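Local atomic coordinates of putative hydantoin racemase (Klebsiella pneumoniae subsp. pneumoniae, PDB entry 3QVL), a protein that catalyses the racemisation of allantoin and probably also interconverts the D and L forms of other 5-monosubstituted hydantoins. Residues 26-31 with 207-212; 71-76 with 88-93; 111-116 with 171-176. All coordinates share one frame; numbering follows the deposited sequence.

Interaction 1 (26-31 with 207-212); sequences VAAPGT and AVKMVE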
# COMPACT_ATOMS: atom_id res chain seq x y z
N VAL A 26 35.15 11.92 0.83
CA VAL A 26 34.30 12.19 2.00
C VAL A 26 34.69 11.37 3.24
O VAL A 26 34.12 11.57 4.31
CB VAL A 26 32.80 11.95 1.68
CG1 VAL A 26 32.33 12.86 0.55
CG2 VAL A 26 32.53 10.49 1.36
N ALA A 27 35.65 10.47 3.07
CA ALA A 27 36.09 9.58 4.15
C ALA A 27 36.59 10.36 5.36
O ALA A 27 37.34 11.33 5.23
CB ALA A 27 37.17 8.63 3.65
N ALA A 28 36.15 9.94 6.55
CA ALA A 28 36.55 10.55 7.81
C ALA A 28 38.03 10.29 8.09
O ALA A 28 38.59 9.32 7.58
CB ALA A 28 35.69 10.03 8.95
N PRO A 29 38.68 11.16 8.89
CA PRO A 29 40.06 10.89 9.30
C PRO A 29 40.19 9.52 9.97
O PRO A 29 39.40 9.19 10.86
CB PRO A 29 40.35 12.01 10.31
CG PRO A 29 39.47 13.12 9.89
CD PRO A 29 38.22 12.48 9.37
N GLY A 30 41.16 8.73 9.51
CA GLY A 30 41.36 7.38 10.03
C GLY A 30 40.71 6.29 9.20
O GLY A 30 40.91 5.10 9.45
N THR A 31 39.92 6.69 8.20
CA THR A 31 39.25 5.75 7.31
C THR A 31 40.07 5.47 6.06
O THR A 31 40.47 6.39 5.34
CB THR A 31 37.83 6.23 6.91
OG1 THR A 31 37.00 6.29 8.08
CG2 THR A 31 37.19 5.29 5.89
N ALA A 207 26.99 5.97 1.30
CA ALA A 207 27.17 4.62 1.84
C ALA A 207 28.42 4.51 2.71
O ALA A 207 28.40 3.83 3.74
CB ALA A 207 27.21 3.59 0.72
N VAL A 208 29.49 5.19 2.29
CA VAL A 208 30.72 5.26 3.08
C VAL A 208 30.43 5.85 4.46
O VAL A 208 30.88 5.32 5.48
CB VAL A 208 31.82 6.08 2.34
CG1 VAL A 208 33.00 6.40 3.26
CG2 VAL A 208 32.31 5.31 1.12
N LYS A 209 29.66 6.94 4.49
CA LYS A 209 29.29 7.59 5.74
C LYS A 209 28.39 6.72 6.61
O LYS A 209 28.46 6.78 7.84
CB LYS A 209 28.63 8.96 5.49
CG LYS A 209 29.45 9.95 4.64
CD LYS A 209 30.92 10.06 5.06
CE LYS A 209 31.11 10.85 6.34
NZ LYS A 209 32.56 10.91 6.72
N MET A 210 27.54 5.91 5.97
CA MET A 210 26.67 4.98 6.69
C MET A 210 27.47 3.87 7.37
O MET A 210 27.19 3.52 8.52
CB MET A 210 25.60 4.38 5.77
CG MET A 210 24.54 5.37 5.28
SD MET A 210 23.74 6.36 6.57
CE MET A 210 24.76 7.83 6.54
N VAL A 211 28.45 3.32 6.66
CA VAL A 211 29.35 2.31 7.21
C VAL A 211 30.12 2.88 8.40
O VAL A 211 30.17 2.26 9.47
CB VAL A 211 30.32 1.73 6.15
CG1 VAL A 211 31.32 0.77 6.79
CG2 VAL A 211 29.55 1.03 5.04
N GLU A 212 30.71 4.06 8.22
CA GLU A 212 31.44 4.76 9.28
C GLU A 212 30.55 5.00 10.51
O GLU A 212 31.00 4.81 11.64
CB GLU A 212 31.98 6.10 8.78
CG GLU A 212 33.21 5.99 7.89
CD GLU A 212 33.64 7.32 7.31
OE1 GLU A 212 32.81 8.25 7.24
OE2 GLU A 212 34.82 7.45 6.93

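Interaction 2 (71-76 with 88-93); sequences DGHVIA and ELAQGP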
# COMPACT_ATOMS: atom_id res chain seq x y z
N ASP A 71 36.12 -3.42 8.19
CA ASP A 71 35.08 -3.02 9.14
C ASP A 71 33.69 -2.97 8.51
O ASP A 71 32.68 -3.08 9.21
CB ASP A 71 35.44 -1.68 9.78
CG ASP A 71 36.70 -1.76 10.62
OD1 ASP A 71 36.64 -2.32 11.73
OD2 ASP A 71 37.75 -1.26 10.17
N GLY A 72 33.64 -2.80 7.19
CA GLY A 72 32.38 -2.73 6.46
C GLY A 72 32.54 -2.76 4.96
O GLY A 72 33.66 -2.69 4.44
N HIS A 73 31.41 -2.85 4.25
CA HIS A 73 31.41 -2.96 2.80
C HIS A 73 30.39 -2.03 2.16
O HIS A 73 29.36 -1.71 2.76
CB HIS A 73 31.10 -4.40 2.36
CG HIS A 73 31.84 -5.45 3.13
ND1 HIS A 73 32.96 -6.09 2.63
CD2 HIS A 73 31.60 -5.99 4.34
CE1 HIS A 73 33.38 -6.97 3.52
NE2 HIS A 73 32.58 -6.93 4.56
N VAL A 74 30.69 -1.60 0.93
CA VAL A 74 29.77 -0.81 0.12
C VAL A 74 29.57 -1.50 -1.23
O VAL A 74 30.54 -1.87 -1.89
CB VAL A 74 30.30 0.64 -0.09
CG1 VAL A 74 29.46 1.39 -1.12
CG2 VAL A 74 30.31 1.41 1.23
N ILE A 75 28.31 -1.69 -1.62
CA ILE A 75 27.98 -2.21 -2.95
C ILE A 75 27.68 -1.03 -3.87
O ILE A 75 26.64 -0.38 -3.75
CB ILE A 75 26.80 -3.22 -2.90
CG1 ILE A 75 27.19 -4.44 -2.06
CG2 ILE A 75 26.41 -3.65 -4.32
CD1 ILE A 75 26.05 -5.41 -1.81
N ALA A 76 28.61 -0.78 -4.80
CA ALA A 76 28.64 0.48 -5.54
C ALA A 76 28.01 0.48 -6.94
O ALA A 76 28.56 1.04 -7.89
CB ALA A 76 30.06 1.04 -5.59
N GLU A 88 24.59 -11.60 4.64
CA GLU A 88 24.71 -12.94 5.22
C GLU A 88 26.17 -13.36 5.34
O GLU A 88 26.59 -13.86 6.38
CB GLU A 88 23.94 -13.96 4.38
CG GLU A 88 22.42 -13.87 4.51
CD GLU A 88 21.70 -15.00 3.79
OE1 GLU A 88 22.36 -15.78 3.07
OE2 GLU A 88 20.47 -15.11 3.94
N LEU A 89 26.93 -13.15 4.26
CA LEU A 89 28.33 -13.58 4.21
C LEU A 89 29.26 -12.71 5.07
O LEU A 89 30.15 -13.24 5.74
CB LEU A 89 28.83 -13.61 2.75
CG LEU A 89 30.20 -14.23 2.45
CD1 LEU A 89 30.28 -15.69 2.87
CD2 LEU A 89 30.54 -14.08 0.97
N ALA A 90 29.05 -11.40 5.05
CA ALA A 90 29.92 -10.47 5.77
C ALA A 90 29.58 -10.37 7.25
O ALA A 90 28.43 -10.59 7.66
CB ALA A 90 29.87 -9.09 5.13
N GLN A 91 30.59 -10.04 8.06
CA GLN A 91 30.39 -9.75 9.48
C GLN A 91 30.08 -8.26 9.66
O GLN A 91 29.12 -7.90 10.34
CB GLN A 91 31.61 -10.16 10.30
CG GLN A 91 31.49 -9.85 11.79
CD GLN A 91 32.50 -10.59 12.64
OE1 GLN A 91 33.61 -10.90 12.20
NE2 GLN A 91 32.12 -10.88 13.88
N GLY A 92 30.91 -7.41 9.06
CA GLY A 92 30.69 -5.97 9.07
C GLY A 92 29.49 -5.60 8.21
O GLY A 92 29.08 -6.38 7.35
N PRO A 93 28.91 -4.41 8.46
CA PRO A 93 27.73 -3.97 7.71
C PRO A 93 27.99 -3.80 6.21
O PRO A 93 29.11 -3.45 5.81
CB PRO A 93 27.39 -2.62 8.35
CG PRO A 93 28.66 -2.16 8.97
CD PRO A 93 29.33 -3.40 9.45
O HOH W 1 32.75 -8.49 6.91

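Interaction 3 (111-116 with 171-176); sequences RFSIVT and KEDGSG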
# COMPACT_ATOMS: atom_id res chain seq x y z
N ARG A 111 10.43 14.96 -0.95
CA ARG A 111 10.45 14.03 -2.08
C ARG A 111 11.68 14.25 -2.96
O ARG A 111 12.20 15.37 -3.04
CB ARG A 111 9.17 14.16 -2.91
CG ARG A 111 7.89 13.79 -2.17
CD ARG A 111 6.72 13.58 -3.12
NE ARG A 111 6.46 14.77 -3.94
CZ ARG A 111 5.67 14.78 -5.01
NH1 ARG A 111 5.50 15.91 -5.69
NH2 ARG A 111 5.05 13.68 -5.41
N PHE A 112 12.12 13.18 -3.61
CA PHE A 112 13.29 13.24 -4.49
C PHE A 112 12.99 12.70 -5.88
O PHE A 112 12.04 11.95 -6.08
CB PHE A 112 14.48 12.49 -3.87
CG PHE A 112 14.23 11.02 -3.65
CD1 PHE A 112 14.49 10.09 -4.66
CD2 PHE A 112 13.75 10.56 -2.43
CE1 PHE A 112 14.26 8.73 -4.46
CE2 PHE A 112 13.52 9.20 -2.22
CZ PHE A 112 13.78 8.28 -3.23
N SER A 113 13.82 13.09 -6.85
CA SER A 113 13.77 12.53 -8.19
C SER A 113 15.05 11.74 -8.47
O SER A 113 16.14 12.14 -8.05
CB SER A 113 13.60 13.63 -9.23
OG SER A 113 12.35 14.28 -9.08
N ILE A 114 14.90 10.62 -9.17
CA ILE A 114 16.04 9.79 -9.55
C ILE A 114 16.44 10.07 -11.00
O ILE A 114 15.58 10.14 -11.88
CB ILE A 114 15.76 8.27 -9.35
CG1 ILE A 114 15.55 7.96 -7.86
CG2 ILE A 114 16.89 7.41 -9.92
CD1 ILE A 114 14.98 6.58 -7.57
N VAL A 115 17.74 10.25 -11.23
CA VAL A 115 18.28 10.39 -12.57
C VAL A 115 19.32 9.29 -12.80
O VAL A 115 20.42 9.33 -12.25
CB VAL A 115 18.91 11.79 -12.81
CG1 VAL A 115 19.49 11.89 -14.22
CG2 VAL A 115 17.88 12.90 -12.58
N THR A 116 18.94 8.30 -13.61
CA THR A 116 19.82 7.18 -13.94
C THR A 116 20.24 7.24 -15.42
O THR A 116 19.95 8.22 -16.10
CB THR A 116 19.19 5.81 -13.55
OG1 THR A 116 20.18 4.78 -13.62
CG2 THR A 116 18.00 5.45 -14.45
N LYS A 171 12.26 21.51 -11.93
CA LYS A 171 11.23 22.40 -12.44
C LYS A 171 9.87 21.71 -12.55
O LYS A 171 8.83 22.34 -12.31
CB LYS A 171 11.65 22.97 -13.81
CG LYS A 171 10.82 24.16 -14.29
N GLU A 172 9.88 20.43 -12.89
CA GLU A 172 8.65 19.70 -13.25
C GLU A 172 8.11 18.73 -12.20
O GLU A 172 6.90 18.62 -12.03
CB GLU A 172 8.85 18.94 -14.57
CG GLU A 172 9.07 19.82 -15.79
CD GLU A 172 9.40 19.03 -17.05
OE1 GLU A 172 9.49 17.78 -16.97
OE2 GLU A 172 9.56 19.65 -18.12
N ASP A 173 9.01 18.04 -11.51
CA ASP A 173 8.63 16.88 -10.69
C ASP A 173 7.94 17.20 -9.36
O ASP A 173 7.18 16.37 -8.84
CB ASP A 173 9.84 15.98 -10.42
CG ASP A 173 10.45 15.42 -11.69
OD1 ASP A 173 9.89 15.62 -12.79
OD2 ASP A 173 11.50 14.76 -11.59
N GLY A 174 8.20 18.38 -8.81
CA GLY A 174 7.72 18.73 -7.48
C GLY A 174 8.54 18.05 -6.40
O GLY A 174 8.01 17.62 -5.37
N SER A 175 9.85 17.95 -6.65
CA SER A 175 10.79 17.35 -5.70
C SER A 175 11.80 18.39 -5.22
O SER A 175 11.99 19.43 -5.86
CB SER A 175 11.50 16.16 -6.34
OG SER A 175 12.18 16.54 -7.53
N GLY A 176 12.44 18.10 -4.09
CA GLY A 176 13.40 19.02 -3.48
C GLY A 176 14.85 18.57 -3.58
O GLY A 176 15.76 19.35 -3.30
O HOH W 2 6.52 17.55 -3.00
O HOH W 3 9.74 17.86 -2.48

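Interaction 1 (26-31 with 207-212)
Val26, Ala28 and Thr31 meet helix 203-216 through two charged residues, Lys209 and Glu212, which lie nearly one helical turn apart. Lys209 comes first. Its chain bends twice, at chi2 (-46°) and chi3 (-75°), which carries CD past the methyl CG2 of Val26 at 4.1 Å and brings the ammonium to the backbone. There NZ donates to Val26 O at 2.9 Å, where the chain comes off helix 13-26. The same NZ forms a salt bridge with Glu212 OE1, at 2.7 Å, on the syn lone pair of that oxygen. Val211 faces the sheet instead of the loop. Glu212 points its CB at the loop and runs extended beyond CG, which sets its carboxylate beside Ala28 and Thr31. OE2 accepts two bonds: Ala28 N from the syn side at 2.8 Å, with a fairly straight N-H...O angle of 160°, and Thr31 OG1 from the anti side at 2.7 Å. Both donors lie somewhat out of the carboxylate plane, Thr31 OG1 more so. With OE1 tied to Lys209, both carboxylate oxygens are engaged, and the nearby ammonium probably keeps the group ionised. The residues it grips, Ala28 and Thr31, are the two ends of a type II beta turn, closed by Thr31 N to Ala28 O at 3.0 Å, with Gly30 at its third position. Glu212 thus bonds both ends of the turn between helix 13-26 and strand 31-36, while Lys209 holds Val26, two residues ahead of it. Val26 and Lys209 also pack against Leu217 and Ser213 of the second subunit. On the sheet side, Thr31 leans on Val2 and Ile4 of strand 2-7, while Val211 rests on Ile4, Val74 and Ile95, placing helix 203-216 across strands 2-7, 72-75 and 94-96.

Interaction 2 (71-76 with 88-93)
A beta-alpha-beta unit made of strand 72-75, helix 83-89 and strand 94-96 is joined here, where His73 meets Pro93 as the chain leaves helix 83-89 for strand 94-96. His73 N donates to Pro93 O at 2.8 Å with an N-H...O angle of 159°. Just before this bond the backbones run very close: Gly72 and Gly92, neither with a side chain, bring their CA atoms to 4.5 Å. Asp71 O receives a CA-H...O contact from Gly92 CA at 3.5 Å and also touches Pro93 CD. The two strands are neighbours in a parallel sheet, and the ladder continues through a backbone bond between His73 and Ile95, while strand 2-7 lies along the other side of strand 72-75. The His73 ring, its CG anti to the carbonyl carbon (chi1 -45°), turns toward Ala90, just after helix 83-89, where NE2 lies 3.5 Å from Ala90 CB. Water 1, in the ring plane, bridges NE2 (2.8 Å) to Gly92 N, from which it accepts at 3.0 Å. On the ring's other nitrogen, ND1 is hydrogen-bonded to Gln5 OE1.

Interaction 3 (111-116 with 171-176)
Arg111 reaches the carbonyl of Gly174, in the loop after helix 157-172. From CB its chain runs out through CG and CD, the side chain lying against Ala139 of strand 138-143, and a bend at chi3 (-58°) turns the guanidinium toward Gly174. NE then donates to water 2 at 2.9 Å, which also lies 2.8 Å from Gly174 O. At the tip, NH1 donates to the same oxygen at 3.1 Å along a bent path, with an N-H...O angle of 139°; it arrives from above the carbonyl plane, and the oxygen is itself tilted from the guanidinium plane. Gly174 is the first residue to leave helical geometry, with positive phi, and from there the chain heads for strand 177-180. That strand is the parallel neighbour of 112-116, which has strand 138-143 on its other side. Gly176 N opens the pairing by donating to Arg111 O at 2.9 Å, and Ser113 continues it with backbone bonds to Ala177 and Val179. Between the two backbones, a chain of hydroxyls runs to a carboxylate: Ser175 OG donates to Ser113 OG at 2.7 Å, and Ser113 OG donates in turn to Asp173 OD2, on its anti lone pair, also at 2.7 Å. Asp173 OD2 has a second partner in His142 NE2. At the far end of the strand, Thr116 touches the bound dioxoimidazolidinyl acetic acid, while Arg111 packs on Arg126 of the fourth subunit.

How the interactions relate
From the N terminus, residues 26-31 open the widest loop, which closes only at 207-212, so interaction 1 encloses the other two. Inside it, interaction 2 closes a short loop first, and interaction 3 follows in series without crossing it. Interactions 1 and 2 touch: Val211 CG2 lies 3.6 Å from His73 O, and Ala207 also packs on Val74, because helix 203-216 returns to cover the N-terminal sheet after the chain has built the second one. Interaction 3 belongs to that second sheet, with its centre about 30 Å from the centre of interaction 2. Interactions 1 and 3 both touch the second subunit.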